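Local coordinates for 2-methyl-3-hydroxypyridine-5-carboxylic acid oxygenase (Mesorhizobium loti, PDB 3ALJ), which probably uses FAD and molecular oxygen to oxygenate and open the pyridine ring of 2-methyl-3-hydroxypyridine-5-carboxylic acid, a step in vitamin B6 breakdown, at residues G23-I28 and E64-L69; A27-Q32 and S310-L315; R47-G52 and T264-K269; L224-P229 and E243-M248. All coordinates share one frame; numbering follows the deposited sequence. Where two conformers were deposited one is given.

Contact 1 (G23-I28 and E64-L69)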
# COMPACT_ATOMS: atom_id res chain seq x y z
N GLY A 23 5.27 5.41 7.59
CA GLY A 23 6.10 6.33 8.37
C GLY A 23 5.91 7.79 8.05
O GLY A 23 5.88 8.64 8.96
N LEU A 24 5.72 8.03 6.76
CA LEU A 24 5.46 9.43 6.36
C LEU A 24 4.09 9.90 6.87
O LEU A 24 3.96 11.06 7.27
CB LEU A 24 5.53 9.55 4.84
CG LEU A 24 6.94 9.44 4.23
CD1 LEU A 24 6.84 9.25 2.69
CD2 LEU A 24 7.72 10.70 4.54
N THR A 25 3.07 9.02 6.83
CA THR A 25 1.78 9.39 7.37
C THR A 25 1.90 9.65 8.84
O THR A 25 1.39 10.69 9.33
CB THR A 25 0.79 8.22 7.12
OG1 THR A 25 0.49 8.12 5.71
CG2 THR A 25 -0.56 8.52 7.87
N ALA A 26 2.58 8.76 9.61
CA ALA A 26 2.72 9.01 11.04
C ALA A 26 3.48 10.29 11.29
O ALA A 26 3.05 11.11 12.17
CB ALA A 26 3.49 7.78 11.71
N ALA A 27 4.54 10.53 10.56
CA ALA A 27 5.30 11.76 10.78
C ALA A 27 4.52 13.04 10.53
O ALA A 27 4.59 13.96 11.33
CB ALA A 27 6.60 11.73 10.00
N ILE A 28 3.76 13.08 9.46
CA ILE A 28 2.98 14.28 9.14
C ILE A 28 1.92 14.48 10.18
O ILE A 28 1.74 15.59 10.66
CB ILE A 28 2.38 14.11 7.76
CG1 ILE A 28 3.41 14.23 6.67
CG2 ILE A 28 1.27 15.18 7.56
CD1 ILE A 28 2.92 13.66 5.28
N GLU A 64 -6.49 13.66 3.09
CA GLU A 64 -7.14 14.93 3.50
C GLU A 64 -6.72 15.37 4.86
O GLU A 64 -6.45 16.55 5.08
CB GLU A 64 -8.67 14.65 3.42
CG GLU A 64 -9.47 15.93 3.65
CD GLU A 64 -11.05 15.70 3.55
OE1 GLU A 64 -11.70 16.61 4.11
OE2 GLU A 64 -11.47 14.69 2.96
N GLY A 65 -6.76 14.43 5.83
CA GLY A 65 -6.33 14.71 7.24
C GLY A 65 -4.85 15.12 7.27
O GLY A 65 -4.47 15.81 8.22
N LEU A 66 -4.04 14.72 6.30
CA LEU A 66 -2.62 15.08 6.31
C LEU A 66 -2.39 16.33 5.50
O LEU A 66 -1.24 16.75 5.40
CB LEU A 66 -1.83 13.95 5.62
CG LEU A 66 -1.88 12.57 6.25
CD1 LEU A 66 -0.90 11.74 5.33
CD2 LEU A 66 -1.32 12.64 7.71
N GLY A 67 -3.40 16.96 4.85
CA GLY A 67 -3.07 18.12 3.97
C GLY A 67 -2.35 17.79 2.72
O GLY A 67 -1.61 18.61 2.14
N ALA A 68 -2.57 16.56 2.21
CA ALA A 68 -1.87 16.08 1.01
C ALA A 68 -2.84 15.53 -0.08
O ALA A 68 -2.37 15.02 -1.11
CB ALA A 68 -0.88 15.07 1.35
N LEU A 69 -4.10 15.74 0.08
CA LEU A 69 -5.07 15.16 -0.84
C LEU A 69 -4.95 15.86 -2.21
O LEU A 69 -4.98 15.16 -3.22
CB LEU A 69 -6.49 15.30 -0.30
CG LEU A 69 -7.59 14.80 -1.27
CD1 LEU A 69 -7.41 13.27 -1.46
CD2 LEU A 69 -8.99 15.15 -0.68
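The forked end of Leu66 lies across Thr25 and Ile28 of helix 21-32, its side chain at about a right angle to each of theirs. One branch does most of the work: Leu66 CD2 sits 3.6 Å from Ile28 CG2 and 3.7 Å from the carbonyl Thr25 O. The other branch turns to the threonine, with Leu66 CD1 3.9 Å from Thr25 OG1, a hydroxyl hydrogen-bonded back to Phe21 O in its own helix. Ile28 has CG1 anti to its carbonyl carbon (chi1 -73°), which leaves CG2 as the branch facing the leucine, also 3.7 Å from Leu66 O. That oxygen is a hydrogen-bond acceptor for Arg116. Helix 21-32 carries Gly23 of a GxGxxG pattern, consistent with the Rossmann-type dinucleotide-binding helix of an FAD domain. Leu66 is delivered to it from the end of helix 57-65, where Gly67, at positive phi, closes a Schellman motif. Shortening Leu66 to an alanine is likely to leave a gap beside Ile28 CG2 and take away the methyl that lies beside Thr25. Leu113 of helix 106-119 and Phe309 of helix 300-314 also touch Leu66, which is buried among them.

Contact 2 (A27-Q32 and S310-L315)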
# COMPACT_ATOMS: atom_id res chain seq x y z
N ALA A 27 4.54 10.53 10.56
CA ALA A 27 5.30 11.76 10.78
C ALA A 27 4.52 13.04 10.53
O ALA A 27 4.59 13.96 11.33
CB ALA A 27 6.60 11.73 10.00
N ILE A 28 3.76 13.08 9.46
CA ILE A 28 2.98 14.28 9.14
C ILE A 28 1.92 14.48 10.18
O ILE A 28 1.74 15.59 10.66
CB ILE A 28 2.38 14.11 7.76
CG1 ILE A 28 3.41 14.23 6.67
CG2 ILE A 28 1.27 15.18 7.56
CD1 ILE A 28 2.92 13.66 5.28
N ALA A 29 1.22 13.39 10.52
CA ALA A 29 0.09 13.50 11.47
C ALA A 29 0.58 13.95 12.83
O ALA A 29 0.01 14.90 13.48
CB ALA A 29 -0.73 12.23 11.63
N LEU A 30 1.74 13.44 13.25
CA LEU A 30 2.28 13.79 14.58
C LEU A 30 2.77 15.20 14.48
O LEU A 30 2.50 16.00 15.43
CB LEU A 30 3.41 12.77 14.97
CG LEU A 30 2.89 11.41 15.25
CD1 LEU A 30 4.16 10.44 15.24
CD2 LEU A 30 2.13 11.31 16.56
N LYS A 31 3.47 15.59 13.40
CA LYS A 31 4.00 16.99 13.30
C LYS A 31 2.81 18.00 13.30
O LYS A 31 2.92 19.07 13.94
CB LYS A 31 4.89 17.14 12.04
CG LYS A 31 5.66 18.48 11.90
CD LYS A 31 6.81 18.52 12.98
CE LYS A 31 7.43 19.89 12.63
NZ LYS A 31 8.51 20.17 13.62
N GLN A 32 1.70 17.64 12.68
CA GLN A 32 0.54 18.60 12.67
C GLN A 32 -0.01 18.74 14.04
O GLN A 32 -0.54 19.84 14.34
CB GLN A 32 -0.57 18.04 11.73
CG GLN A 32 -0.25 18.17 10.28
CD GLN A 32 -1.36 17.66 9.34
OE1 GLN A 32 -1.44 18.13 8.20
NE2 GLN A 32 -2.23 16.76 9.84
N SER A 310 -4.50 7.04 12.73
CA SER A 310 -5.26 6.72 13.94
C SER A 310 -4.36 6.75 15.17
O SER A 310 -4.83 7.15 16.27
CB SER A 310 -5.90 5.34 13.86
OG SER A 310 -6.88 5.39 12.79
N LEU A 311 -3.12 6.34 15.05
CA LEU A 311 -2.12 6.43 16.18
C LEU A 311 -2.07 7.84 16.64
O LEU A 311 -2.08 8.13 17.90
CB LEU A 311 -0.72 5.87 15.66
CG LEU A 311 0.35 5.94 16.77
CD1 LEU A 311 0.05 5.07 17.96
CD2 LEU A 311 1.64 5.47 16.10
N SER A 312 -1.90 8.76 15.72
CA SER A 312 -1.85 10.20 16.06
C SER A 312 -3.07 10.68 16.81
O SER A 312 -2.94 11.49 17.74
CB SER A 312 -1.50 11.10 14.83
OG SER A 312 -2.63 11.40 13.99
N GLN A 313 -4.23 10.18 16.40
CA GLN A 313 -5.49 10.55 17.09
C GLN A 313 -5.48 10.07 18.53
O GLN A 313 -5.79 10.88 19.45
CB GLN A 313 -6.67 9.94 16.38
CG GLN A 313 -6.95 10.53 14.97
CD GLN A 313 -8.09 9.77 14.35
OE1 GLN A 313 -8.21 8.54 14.41
NE2 GLN A 313 -8.95 10.54 13.67
N ASP A 314 -5.05 8.84 18.80
CA ASP A 314 -5.12 8.34 20.16
C ASP A 314 -4.07 9.01 21.03
O ASP A 314 -4.35 9.03 22.29
CB ASP A 314 -4.96 6.82 20.15
CG ASP A 314 -6.24 6.13 19.93
OD1 ASP A 314 -6.99 6.07 20.94
OD2 ASP A 314 -6.56 5.52 18.88
N LEU A 315 -3.02 9.61 20.48
CA LEU A 315 -1.98 10.29 21.23
C LEU A 315 -2.46 11.66 21.64
O LEU A 315 -1.73 12.37 22.37
CB LEU A 315 -0.64 10.36 20.45
CG LEU A 315 -0.01 8.96 20.45
CD1 LEU A 315 1.00 8.95 19.25
CD2 LEU A 315 0.74 8.71 21.81
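Leu30 and Leu315 meet through one methyl each, their side chains crossing obliquely, with Leu30 CD2 3.8 Å from Leu315 CD1. The two reach this point differently. Leu315 leaves its backbone toward helix 21-32, whereas Leu30 sets off along the flank before its end swings back toward the other helix. With CG anti to the carbonyl carbon (chi1 -69°), Leu30 brings CD2 over Ser312 as well, 4.0 Å from Ser312 CB. Ala29 and Ser312 both point across the contact, and their beta carbons, Ala29 CB and Ser312 CB, lie 3.5 Å apart, tighter than ordinary van der Waals packing. Ser312 is modelled in two conformers, however, so the closeness of its side chain to Ala29 is somewhat doubtful. Two such small residues probably allow helices 21-32 and 300-314 to approach closely here: Leu30 CA and Ser312 CA are separated by just 5.7 Å. In the conformer described, Ser312 OG is hydrogen-bonded to Phe309 O, one turn back in its own helix.

Around the contact, Val37 of strand 36-40 touches Leu30, and Leu151 of strand 151-154 touches both leucines, so the two helices pack together against the parallel strands 36-40 and 151-154 of the FAD domain's mixed sheet. No hydrogen bond or salt bridge joins the two segments. In the conformer described, the serine hydroxyl is satisfied within its own helix, and the close approach therefore probably rests on shape fit and the burial of apolar carbon.

Contact 3 (R47-G52 and T264-K269)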
# COMPACT_ATOMS: atom_id res chain seq x y z
N ARG A 47 12.37 6.97 -1.89
CA ARG A 47 11.80 6.36 -3.16
C ARG A 47 10.77 5.32 -2.74
O ARG A 47 10.70 4.83 -1.58
CB ARG A 47 12.98 5.81 -4.05
CG ARG A 47 13.56 4.54 -3.53
CD ARG A 47 15.09 4.48 -3.96
NE ARG A 47 15.44 3.69 -5.17
CZ ARG A 47 15.95 4.13 -6.35
NH1 ARG A 47 16.19 5.42 -6.62
NH2 ARG A 47 16.22 3.23 -7.29
N ALA A 48 9.88 5.00 -3.68
CA ALA A 48 8.89 3.93 -3.44
C ALA A 48 8.93 2.99 -4.62
O ALA A 48 8.67 3.43 -5.72
CB ALA A 48 7.42 4.56 -3.34
N PHE A 49 8.97 1.72 -4.32
CA PHE A 49 8.96 0.63 -5.32
C PHE A 49 7.57 0.06 -5.47
O PHE A 49 6.71 0.22 -4.56
CB PHE A 49 9.86 -0.44 -4.74
CG PHE A 49 11.30 -0.04 -4.79
CD1 PHE A 49 11.93 0.43 -3.63
CD2 PHE A 49 12.00 -0.20 -5.97
CE1 PHE A 49 13.26 0.84 -3.64
CE2 PHE A 49 13.38 0.17 -6.02
CZ PHE A 49 14.01 0.69 -4.84
N GLY A 50 7.34 -0.55 -6.62
CA GLY A 50 6.06 -1.25 -6.82
C GLY A 50 5.27 -0.69 -8.02
O GLY A 50 4.15 -1.23 -8.29
N ALA A 51 5.84 0.36 -8.69
CA ALA A 51 5.14 0.95 -9.89
C ALA A 51 3.86 1.76 -9.61
O ALA A 51 3.87 2.96 -9.65
CB ALA A 51 4.89 -0.11 -10.96
N GLY A 52 2.77 1.05 -9.34
CA GLY A 52 1.43 1.69 -9.18
C GLY A 52 0.75 1.32 -7.89
O GLY A 52 1.19 0.33 -7.24
N THR A 264 14.47 -3.07 -15.71
CA THR A 264 14.35 -2.93 -14.24
C THR A 264 13.17 -3.78 -13.67
O THR A 264 13.03 -3.84 -12.44
CB THR A 264 13.99 -1.43 -13.91
OG1 THR A 264 12.93 -0.98 -14.82
CG2 THR A 264 15.21 -0.52 -14.11
N ALA A 265 12.33 -4.38 -14.55
CA ALA A 265 11.22 -5.23 -14.11
C ALA A 265 11.60 -6.33 -13.15
O ALA A 265 12.59 -7.03 -13.34
CB ALA A 265 10.57 -5.88 -15.40
N ARG A 266 10.74 -6.51 -12.13
CA ARG A 266 11.03 -7.57 -11.18
C ARG A 266 9.74 -8.46 -11.06
O ARG A 266 8.62 -7.90 -11.13
CB ARG A 266 11.31 -7.02 -9.79
CG ARG A 266 12.71 -6.31 -9.71
CD ARG A 266 12.98 -5.90 -8.16
NE ARG A 266 11.78 -5.27 -7.62
CZ ARG A 266 11.37 -4.02 -7.91
NH1 ARG A 266 12.20 -3.22 -8.60
NH2 ARG A 266 10.17 -3.57 -7.49
N TYR A 267 9.98 -9.72 -10.74
CA TYR A 267 8.88 -10.64 -10.30
C TYR A 267 8.84 -10.60 -8.78
O TYR A 267 9.63 -11.40 -8.13
CB TYR A 267 9.13 -12.03 -10.88
CG TYR A 267 8.02 -13.03 -10.63
CD1 TYR A 267 8.09 -13.93 -9.56
CD2 TYR A 267 6.92 -13.07 -11.45
CE1 TYR A 267 7.08 -14.82 -9.28
CE2 TYR A 267 5.88 -13.95 -11.23
CZ TYR A 267 5.96 -14.88 -10.18
OH TYR A 267 4.98 -15.80 -9.91
N ASP A 268 8.04 -9.74 -8.21
CA ASP A 268 8.00 -9.49 -6.72
C ASP A 268 6.98 -10.47 -6.11
O ASP A 268 5.99 -10.78 -6.69
CB ASP A 268 7.56 -8.07 -6.37
CG ASP A 268 8.58 -7.02 -6.79
OD1 ASP A 268 9.78 -7.31 -6.60
OD2 ASP A 268 8.07 -5.96 -7.22
N LYS A 269 7.29 -10.97 -4.94
CA LYS A 269 6.50 -11.98 -4.25
C LYS A 269 5.62 -11.35 -3.25
O LYS A 269 5.86 -10.23 -2.75
CB LYS A 269 7.44 -12.95 -3.44
CG LYS A 269 8.56 -13.40 -4.21
CD LYS A 269 8.17 -14.14 -5.42
CE LYS A 269 9.47 -14.78 -5.99
NZ LYS A 269 10.37 -13.67 -6.62
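In the loop that leads into strand 52-56, Phe49 and Gly50 meet Arg266, on the segment that runs into strand 267-275, an outermost strand of the large mixed sheet. The Phe49 ring and the guanidinium stand almost perpendicular, their planes 88° apart, and Phe49 CD2 lies 4.0 Å from Arg266 NH1 and 4.1 Å from Arg266 NH2. The approach is oblique and loose. Beside it the backbone of the next residue comes up to the edge of the guanidinium, Gly50 N lying 4.2 Å from Arg266 NH2.

The arginine is held by Asp268, two residues on in its own segment. Bent at chi3 (-46°), it grips Asp268 side-on with two nitrogens, one to each carboxylate oxygen. Arg266 NE meets the syn lone pair of Asp268 OD1 at 3.0 Å, nearly in the guanidinium plane, and Arg266 NH2 reaches Asp268 OD2 at 3.2 Å, more tilted. Asp268 OD2 also pairs with Arg181 of strand 170-185, and this shared carboxylate probably offsets part of the positive charge of the two arginines. The side chain of Phe49 is about 7 Å from the FAD, so the contact brings a loop near the cofactor against the sheet's edge, an arrangement in keeping with the two-part fold of flavin-dependent aromatic hydroxylases.

Contact 4 (L224-P229 and E243-M248)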
# COMPACT_ATOMS: atom_id res chain seq x y z
N LEU A 224 0.51 -1.56 -15.10
CA LEU A 224 0.15 -2.95 -15.40
C LEU A 224 0.67 -3.88 -14.37
O LEU A 224 1.80 -3.70 -13.89
CB LEU A 224 0.80 -3.42 -16.71
CG LEU A 224 0.32 -2.67 -17.96
CD1 LEU A 224 1.07 -3.18 -19.20
CD2 LEU A 224 -1.26 -2.85 -18.12
N GLY A 225 -0.12 -4.88 -14.01
CA GLY A 225 0.33 -5.99 -13.09
C GLY A 225 0.22 -7.23 -13.91
O GLY A 225 -0.88 -7.60 -14.31
N LEU A 226 1.33 -7.90 -14.17
CA LEU A 226 1.37 -9.11 -15.03
C LEU A 226 1.54 -10.29 -14.09
O LEU A 226 2.62 -10.40 -13.45
CB LEU A 226 2.49 -9.04 -16.10
CG LEU A 226 2.17 -8.36 -17.42
CD1 LEU A 226 1.64 -6.99 -17.30
CD2 LEU A 226 3.53 -8.32 -18.27
N MET A 227 0.53 -11.16 -13.91
CA MET A 227 0.58 -12.20 -12.93
C MET A 227 0.54 -13.56 -13.55
O MET A 227 -0.43 -13.94 -14.29
CB MET A 227 -0.63 -12.00 -12.08
CG MET A 227 -0.68 -10.63 -11.51
SD MET A 227 -2.14 -10.38 -10.47
CE MET A 227 -2.67 -8.68 -10.89
N ALA A 228 1.55 -14.41 -13.28
CA ALA A 228 1.60 -15.82 -13.68
C ALA A 228 2.34 -16.53 -12.57
O ALA A 228 3.16 -15.89 -11.85
CB ALA A 228 2.41 -15.93 -14.96
N PRO A 229 2.08 -17.83 -12.43
CA PRO A 229 2.69 -18.58 -11.33
C PRO A 229 4.24 -18.69 -11.56
O PRO A 229 4.74 -18.66 -12.69
CB PRO A 229 2.13 -19.98 -11.53
CG PRO A 229 0.95 -19.84 -12.43
CD PRO A 229 1.14 -18.65 -13.22
N GLU A 243 6.23 -12.38 -26.17
CA GLU A 243 5.27 -13.24 -26.88
C GLU A 243 4.24 -13.92 -26.03
O GLU A 243 3.06 -14.04 -26.45
CB GLU A 243 6.04 -14.28 -27.74
CG GLU A 243 5.13 -15.24 -28.60
CD GLU A 243 5.90 -16.44 -29.18
OE1 GLU A 243 6.78 -17.08 -28.52
OE2 GLU A 243 5.57 -16.77 -30.34
N VAL A 244 4.59 -14.37 -24.83
CA VAL A 244 3.64 -15.11 -24.04
C VAL A 244 2.55 -14.17 -23.51
O VAL A 244 1.42 -14.61 -23.32
CB VAL A 244 4.31 -15.90 -22.88
CG1 VAL A 244 4.64 -15.11 -21.61
CG2 VAL A 244 3.61 -17.13 -22.56
N TRP A 245 2.89 -12.90 -23.35
CA TRP A 245 1.91 -11.90 -22.87
C TRP A 245 1.07 -11.40 -24.03
O TRP A 245 -0.18 -11.30 -23.94
CB TRP A 245 2.57 -10.74 -22.10
CG TRP A 245 3.07 -11.23 -20.71
CD1 TRP A 245 4.31 -11.59 -20.35
CD2 TRP A 245 2.23 -11.63 -19.62
NE1 TRP A 245 4.37 -12.09 -19.07
CE2 TRP A 245 3.06 -12.18 -18.62
CE3 TRP A 245 0.86 -11.54 -19.36
CZ2 TRP A 245 2.56 -12.61 -17.42
CZ3 TRP A 245 0.37 -11.96 -18.16
CH2 TRP A 245 1.17 -12.51 -17.21
N VAL A 246 1.70 -11.11 -25.19
CA VAL A 246 0.89 -10.70 -26.35
C VAL A 246 -0.05 -11.83 -26.81
O VAL A 246 -1.24 -11.54 -27.21
CB VAL A 246 1.83 -10.21 -27.48
CG1 VAL A 246 1.00 -9.97 -28.83
CG2 VAL A 246 2.54 -8.93 -27.06
N GLU A 247 0.37 -13.10 -26.71
CA GLU A 247 -0.51 -14.20 -27.15
C GLU A 247 -1.84 -14.17 -26.39
O GLU A 247 -2.90 -14.40 -27.01
CB GLU A 247 0.16 -15.56 -26.98
CG GLU A 247 -0.82 -16.69 -27.31
CD GLU A 247 -0.19 -18.09 -27.18
OE1 GLU A 247 0.63 -18.35 -26.22
OE2 GLU A 247 -0.54 -18.93 -28.07
N MET A 248 -1.80 -13.92 -25.07
CA MET A 248 -3.05 -14.01 -24.31
C MET A 248 -3.68 -12.66 -24.07
O MET A 248 -4.83 -12.66 -23.74
CB MET A 248 -2.87 -14.87 -22.99
CG MET A 248 -3.05 -16.61 -23.23
SD MET A 248 -2.58 -17.23 -21.72
CE MET A 248 -4.21 -16.90 -20.97
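The indole of Trp245 carries Leu226 on one face and has the carbonyl carbon Met227 C at its edge. Leu226 CD2 stands over the five-membered ring, 3.7 Å from its centroid and 4° off the normal, a CH-pi contact. The rest of the leucine runs on over the benzo ring, with Leu226 CG 3.9 Å from Trp245 CE3 and Leu226 CB 3.8 Å from Trp245 CZ2. At the far end of the ring system, Met227 N approaches Trp245 CH2 obliquely, at 3.6 Å. Ala228 adds its methyl, also obliquely, Ala228 CB lying 4.1 Å from Trp245 CZ2.

The tryptophan hangs from helix 242-248, which lies across strand 221-228 of the large mixed sheet at 99°, the short axes passing 11.2 Å apart. With CG anti to the carbonyl carbon (chi1 -72°), the indole spans that distance and reaches the strand with the far end of its benzo ring. With a serine here, Leu226 is likely to lose the ring face that packs on it and the helix its bridge to the strand. Ile212 of the adjoining strand 211-216 and Leu256 of helix 253-260 also touch the indole. Met227, by contrast, leaves its backbone away from the helix; its side chain is about 7 Å from the FAD.

In the fold
Contacts 1 and 2 share helix 21-32, with Ala27 and Ile28 common to both, and their centres lie 9 Å apart; Gly65 O and Gln32 NE2 link them by a probable hydrogen bond. Contacts 3 and 4, centred 16 Å apart, both reach the large mixed sheet and meet where Tyr267 OH probably bonds to Ala228 O. Contacts 2 and 4, with centres about 42 Å apart, lie on opposite sides of the chain's centre. Along the chain, contact 4 is nested inside contact 3 and contact 3 inside contact 2, while contacts 1 and 3 cross. A late helix, 300-314, thus packs on the early Rossmann-type helix 21-32, with the strands of the large sheet supplied by the chain between.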